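Local coordinates for protein glutaredoxin (Chlorella sorokiniana, PDB 4I2T) that probably reduces disulfides, including mixed disulfides with glutathione, by thiol-disulfide exchange, as glutaredoxins of the thioredoxin superfamily do, at residues S21-P26 with E48-N53; V74-Q79 with V98-A103. One frame throughout, in Å; residues are numbered along the deposited sequence.

Contact 1 of 2, residues S21-P26 with E48-N53; sequences SKTYCP and ELDGRN
S21 and E48 form a parallel bridge where strands 17-21 and 45-48 of the thioredoxin fold end side by side. These two strands are joined through helix 26-36 in a beta-alpha-beta crossover. In the backbone, L49 N donates to S21 O at 2.9 Å, and the same oxygen receives a CA-H contact from E48 CA at 3.3 Å. L49 CG also rests against this carbonyl oxygen.

The side-chain bonds involve two carboxylates. S21 OG, turned anti to its own N (chi1 173°), gives its proton to E48 OE1 at 2.8 Å, meeting it on the syn side but 26° out of the carboxylate plane. A bend at chi2 (-73°) folds the E48 chain back so that its acid group reaches the S21 side chain, while E48 OE2 forms a salt bridge with K32 in helix 26-36. With an alanine in place of E48, S21 OG would probably lose this acceptor and K32 its carboxylate mate. Further out, D50 OD2 takes the T23 N-H at 2.7 Å, again on the syn side and somewhat out of plane. This ties down the loop leading to C25, the helix N-cap, which is disulfide-bonded to C28 in a CxxC pattern.

Water completes the join. One molecule links T23 OG1 with E48 OE1, weakly at the latter; another accepts from Y24 N and donates to D50 OD1 at 2.6 Å.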
loop_
_atom_site.group_PDB
_atom_site.type_symbol
_atom_site.label_atom_id
_atom_site.label_comp_id
_atom_site.label_asym_id
_atom_site.label_seq_id
_atom_site.Cartn_x
_atom_site.Cartn_y
_atom_site.Cartn_z
ATOM N N SER A 21 5.259 -4.220 1.345
ATOM C CA SER A 21 5.892 -4.855 0.199
ATOM C C SER A 21 7.042 -5.740 0.640
ATOM O O SER A 21 7.470 -5.682 1.787
ATOM C CB SER A 21 6.403 -3.758 -0.737
ATOM O OG SER A 21 7.178 -4.277 -1.799
ATOM N N LYS A 22 7.514 -6.583 -0.270
ATOM C CA LYS A 22 8.807 -7.239 -0.111
ATOM C C LYS A 22 9.439 -7.388 -1.489
ATOM O O LYS A 22 8.789 -7.153 -2.511
ATOM C CB LYS A 22 8.676 -8.591 0.595
ATOM C CG LYS A 22 7.986 -9.665 -0.203
ATOM C CD LYS A 22 7.650 -10.862 0.685
ATOM C CE LYS A 22 6.976 -11.972 -0.098
ATOM N NZ LYS A 22 7.935 -12.720 -0.950
ATOM N N THR A 23 10.711 -7.758 -1.515
ATOM C CA THR A 23 11.457 -7.821 -2.762
ATOM C C THR A 23 10.936 -8.917 -3.689
ATOM O O THR A 23 10.720 -8.677 -4.876
ATOM C CB THR A 23 12.946 -8.062 -2.492
ATOM O OG1 THR A 23 13.462 -6.992 -1.689
ATOM C CG2 THR A 23 13.725 -8.148 -3.801
ATOM N N TYR A 24 10.744 -10.116 -3.146
ATOM C CA TYR A 24 10.276 -11.258 -3.933
ATOM C C TYR A 24 8.757 -11.221 -4.044
ATOM O O TYR A 24 8.048 -11.867 -3.277
ATOM C CB TYR A 24 10.741 -12.570 -3.289
ATOM C CG TYR A 24 10.379 -13.822 -4.063
ATOM C CD1 TYR A 24 11.086 -14.191 -5.197
ATOM C CD2 TYR A 24 9.342 -14.646 -3.645
ATOM C CE1 TYR A 24 10.768 -15.325 -5.897
ATOM C CE2 TYR A 24 9.014 -15.802 -4.342
ATOM C CZ TYR A 24 9.729 -16.138 -5.470
ATOM O OH TYR A 24 9.406 -17.280 -6.178
ATOM N N CYS A 25 8.258 -10.450 -5.002
ATOM C CA CYS A 25 6.844 -10.130 -5.047
ATOM C C CYS A 25 6.505 -9.395 -6.340
ATOM O O CYS A 25 6.552 -8.169 -6.387
ATOM C CB CYS A 25 6.498 -9.258 -3.838
ATOM S SG CYS A 25 4.768 -8.808 -3.667
ATOM N N PRO A 26 6.177 -10.144 -7.402
ATOM C CA PRO A 26 5.807 -9.514 -8.677
ATOM C C PRO A 26 4.663 -8.505 -8.552
ATOM O O PRO A 26 4.685 -7.474 -9.222
ATOM C CB PRO A 26 5.381 -10.702 -9.542
ATOM C CG PRO A 26 6.162 -11.851 -9.001
ATOM C CD PRO A 26 6.260 -11.612 -7.518
ATOM N N GLU A 48 9.046 -2.024 3.218
ATOM C CA GLU A 48 9.549 -3.315 2.754
ATOM C C GLU A 48 9.849 -4.214 3.950
ATOM O O GLU A 48 10.444 -3.775 4.938
ATOM C CB GLU A 48 10.806 -3.132 1.900
ATOM C CG GLU A 48 10.649 -2.127 0.759
ATOM C CD GLU A 48 9.789 -2.634 -0.383
ATOM O OE1 GLU A 48 9.599 -3.862 -0.511
ATOM O OE2 GLU A 48 9.298 -1.796 -1.168
ATOM N N LEU A 49 9.440 -5.473 3.861
ATOM C CA LEU A 49 9.591 -6.387 4.984
ATOM C C LEU A 49 10.959 -7.056 5.016
ATOM O O LEU A 49 11.360 -7.602 6.044
ATOM C CB LEU A 49 8.496 -7.455 4.955
ATOM C CG LEU A 49 7.066 -6.907 4.969
ATOM C CD1 LEU A 49 6.058 -8.046 5.023
ATOM C CD2 LEU A 49 6.854 -5.948 6.126
ATOM N N ASP A 50 11.687 -7.007 3.906
ATOM C CA ASP A 50 12.995 -7.654 3.842
ATOM C C ASP A 50 13.952 -7.048 4.858
ATOM O O ASP A 50 14.061 -5.829 4.978
ATOM C CB ASP A 50 13.595 -7.532 2.442
ATOM C CG ASP A 50 12.684 -8.079 1.374
ATOM O OD1 ASP A 50 12.900 -9.225 0.932
ATOM O OD2 ASP A 50 11.742 -7.361 0.986
ATOM N N GLY A 51 14.655 -7.911 5.585
ATOM C CA GLY A 51 15.646 -7.467 6.546
ATOM C C GLY A 51 15.069 -7.116 7.904
ATOM O O GLY A 51 15.819 -6.844 8.839
ATOM N N ARG A 52 13.743 -7.112 8.018
ATOM C CA ARG A 52 13.102 -6.872 9.305
ATOM C C ARG A 52 13.051 -8.179 10.087
ATOM O O ARG A 52 13.173 -9.256 9.502
ATOM C CB ARG A 52 11.691 -6.303 9.116
ATOM C CG ARG A 52 11.640 -4.993 8.329
ATOM C CD ARG A 52 10.226 -4.424 8.277
ATOM N NE ARG A 52 9.746 -4.013 9.597
ATOM C CZ ARG A 52 9.652 -2.752 10.015
ATOM N NH1 ARG A 52 9.989 -1.739 9.228
ATOM N NH2 ARG A 52 9.210 -2.499 11.240
ATOM N N ASN A 53 12.895 -8.085 11.407
ATOM C CA ASN A 53 12.698 -9.268 12.241
ATOM C C ASN A 53 11.269 -9.357 12.765
ATOM O O ASN A 53 10.948 -10.244 13.556
ATOM C CB ASN A 53 13.702 -9.315 13.404
ATOM C CG ASN A 53 13.561 -8.142 14.365
ATOM O OD1 ASN A 53 12.592 -7.383 14.314
ATOM N ND2 ASN A 53 14.538 -7.999 15.259
HETATM O O HOH W 1 12.158 -4.609 -1.376
HETATM O O HOH W 2 11.436 -10.870 -0.445
#

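Contact 2 of 2, residues V74-Q79 with V98-A103; sequences VFIDGQ and VMLRNA
D77 brings a flat carboxylate up to A103, and one oxygen does the touching: OD2 lies 3.3 Å from A103 CB. The other oxygen, OD1, is salt-bridged to K16, just ahead of strand 17-21, so the acid group has its charge partner on a different residue and meets A103 by van der Waals contact. The second flat group, the R101 guanidinium, belongs to the helix alone; one face has V98 N 4.0 Å above it, displaced toward the rim.

Everything else is apolar, and I76 carries it with both branches. CG2, anti to the backbone N, meets the A103 methyl at 3.6 Å. The other branch continues through CG1 nearly straight (chi2 174°), carrying CD1 to the helix one turn earlier, where it lies 3.8 Å from L100 CD2 and 4.0 Å from M99 CB. I76 crosses both of these side chains at about a right angle. For M99 the root of the chain makes the touch, while the side chain also packs on L90 of helix 86-93; for L100 it is a terminal methyl that reaches back. L100 also packs on L39, V105 and L106, and I76 on I81 of the next strand.

I76 closes strand 73-76 and starts the type I' turn of a tight beta hairpin. The last helix, 95-102, packs beside the turn end of the 73-76/79-83 hairpin, at I76 and D77, as in the glutaredoxin version of the thioredoxin fold.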
loop_
_atom_site.group_PDB
_atom_site.type_symbol
_atom_site.label_atom_id
_atom_site.label_comp_id
_atom_site.label_asym_id
_atom_site.label_seq_id
_atom_site.Cartn_x
_atom_site.Cartn_y
_atom_site.Cartn_z
ATOM N N VAL A 74 -2.169 -2.369 0.076
ATOM C CA VAL A 74 -2.141 -0.960 -0.273
ATOM C C VAL A 74 -3.254 -0.198 0.428
ATOM O O VAL A 74 -4.394 -0.668 0.500
ATOM C CB VAL A 74 -2.265 -0.774 -1.791
ATOM C CG1 VAL A 74 -2.223 0.707 -2.159
ATOM C CG2 VAL A 74 -1.156 -1.542 -2.497
ATOM N N PHE A 75 -2.906 0.979 0.942
ATOM C CA PHE A 75 -3.837 1.826 1.676
ATOM C C PHE A 75 -3.831 3.244 1.133
ATOM O O PHE A 75 -2.779 3.794 0.808
ATOM C CB PHE A 75 -3.456 1.876 3.158
ATOM C CG PHE A 75 -3.494 0.543 3.843
ATOM C CD1 PHE A 75 -2.468 -0.369 3.675
ATOM C CD2 PHE A 75 -4.554 0.208 4.665
ATOM C CE1 PHE A 75 -2.503 -1.594 4.311
ATOM C CE2 PHE A 75 -4.590 -1.012 5.302
ATOM C CZ PHE A 75 -3.566 -1.916 5.122
ATOM N N ILE A 76 -5.016 3.834 1.043
ATOM C CA ILE A 76 -5.160 5.243 0.700
ATOM C C ILE A 76 -6.009 5.934 1.761
ATOM O O ILE A 76 -7.110 5.475 2.083
ATOM C CB ILE A 76 -5.804 5.433 -0.683
ATOM C CG1 ILE A 76 -4.909 4.831 -1.764
ATOM C CG2 ILE A 76 -6.050 6.913 -0.959
ATOM C CD1 ILE A 76 -5.517 4.849 -3.151
ATOM N N ASP A 77 -5.490 7.028 2.310
ATOM C CA ASP A 77 -6.156 7.745 3.396
ATOM C C ASP A 77 -6.549 6.825 4.550
ATOM O O ASP A 77 -7.636 6.952 5.117
ATOM C CB ASP A 77 -7.392 8.484 2.881
ATOM C CG ASP A 77 -7.092 9.908 2.497
ATOM O OD1 ASP A 77 -6.032 10.426 2.904
ATOM O OD2 ASP A 77 -7.917 10.507 1.781
ATOM N N GLY A 78 -5.653 5.904 4.893
ATOM C CA GLY A 78 -5.845 5.035 6.041
ATOM C C GLY A 78 -6.772 3.860 5.791
ATOM O O GLY A 78 -7.088 3.112 6.716
ATOM N N GLN A 79 -7.203 3.690 4.545
ATOM C CA GLN A 79 -8.169 2.651 4.204
ATOM C C GLN A 79 -7.588 1.643 3.217
ATOM O O GLN A 79 -6.949 2.017 2.238
ATOM C CB GLN A 79 -9.427 3.283 3.609
ATOM C CG GLN A 79 -10.151 4.229 4.554
ATOM C CD GLN A 79 -10.758 3.512 5.745
ATOM O OE1 GLN A 79 -10.451 3.823 6.895
ATOM N NE2 GLN A 79 -11.632 2.548 5.471
ATOM N N VAL A 98 -8.966 8.035 -9.737
ATOM C CA VAL A 98 -10.119 8.604 -9.055
ATOM C C VAL A 98 -9.879 8.597 -7.549
ATOM O O VAL A 98 -10.085 9.603 -6.875
ATOM C CB VAL A 98 -11.406 7.830 -9.377
ATOM C CG1 VAL A 98 -12.562 8.349 -8.537
ATOM C CG2 VAL A 98 -11.737 7.940 -10.866
ATOM N N MET A 99 -9.429 7.463 -7.026
ATOM C CA MET A 99 -9.164 7.337 -5.597
ATOM C C MET A 99 -8.095 8.328 -5.150
ATOM O O MET A 99 -8.216 8.953 -4.100
ATOM C CB MET A 99 -8.708 5.918 -5.262
ATOM C CG MET A 99 -9.782 4.861 -5.430
ATOM S SD MET A 99 -9.089 3.207 -5.230
ATOM C CE MET A 99 -10.557 2.196 -5.383
ATOM N N LEU A 100 -7.045 8.477 -5.948
ATOM C CA LEU A 100 -5.949 9.366 -5.593
ATOM C C LEU A 100 -6.375 10.835 -5.661
ATOM O O LEU A 100 -5.952 11.646 -4.831
ATOM C CB LEU A 100 -4.731 9.104 -6.483
ATOM C CG LEU A 100 -4.070 7.732 -6.299
ATOM C CD1 LEU A 100 -3.011 7.524 -7.365
ATOM C CD2 LEU A 100 -3.470 7.587 -4.908
ATOM N N ARG A 101 -7.203 11.180 -6.642
ATOM C CA ARG A 101 -7.741 12.537 -6.711
ATOM C C ARG A 101 -8.648 12.828 -5.516
ATOM O O ARG A 101 -8.554 13.892 -4.903
ATOM C CB ARG A 101 -8.505 12.767 -8.012
ATOM C CG ARG A 101 -7.616 13.076 -9.202
ATOM C CD ARG A 101 -8.429 13.660 -10.340
ATOM N NE ARG A 101 -9.383 12.689 -10.860
ATOM C CZ ARG A 101 -9.108 11.803 -11.813
ATOM N NH1 ARG A 101 -7.903 11.756 -12.362
ATOM N NH2 ARG A 101 -10.044 10.956 -12.217
ATOM N N ASN A 102 -9.517 11.886 -5.172
ATOM C CA ASN A 102 -10.413 12.089 -4.044
ATOM C C ASN A 102 -9.636 12.273 -2.743
ATOM O O ASN A 102 -10.055 13.023 -1.866
ATOM C CB ASN A 102 -11.399 10.930 -3.918
ATOM C CG ASN A 102 -12.445 10.937 -5.007
ATOM O OD1 ASN A 102 -12.647 11.944 -5.679
ATOM N ND2 ASN A 102 -13.122 9.813 -5.184
ATOM N N ALA A 103 -8.499 11.591 -2.628
ATOM C CA ALA A 103 -7.644 11.688 -1.449
ATOM C C ALA A 103 -6.777 12.947 -1.447
ATOM O O ALA A 103 -6.100 13.243 -0.463
ATOM C CB ALA A 103 -6.765 10.455 -1.349
#

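How the contacts relate
Along the chain the two contacts follow one another, contact 1 finishing at N53 before contact 2 starts at V74, and they sit on opposite sides of its centre, with centres 23 Å apart and nearest atoms about 8 Å apart. They share one mixed four-stranded sheet, ordered 45-48, 17-21, 73-76, 79-83. Contact 1 joins the ends of the first two strands, in the loops leading to helices 26-36 and 55-66; contact 2 fastens helix 95-102 to the hairpin formed by the last two. Strand 17-21 lies next to 73-76, so the sheet connects them. The CxxC pattern, probably the redox site, thus belongs with contact 1, while contact 2 packs the C-terminal part of the fold.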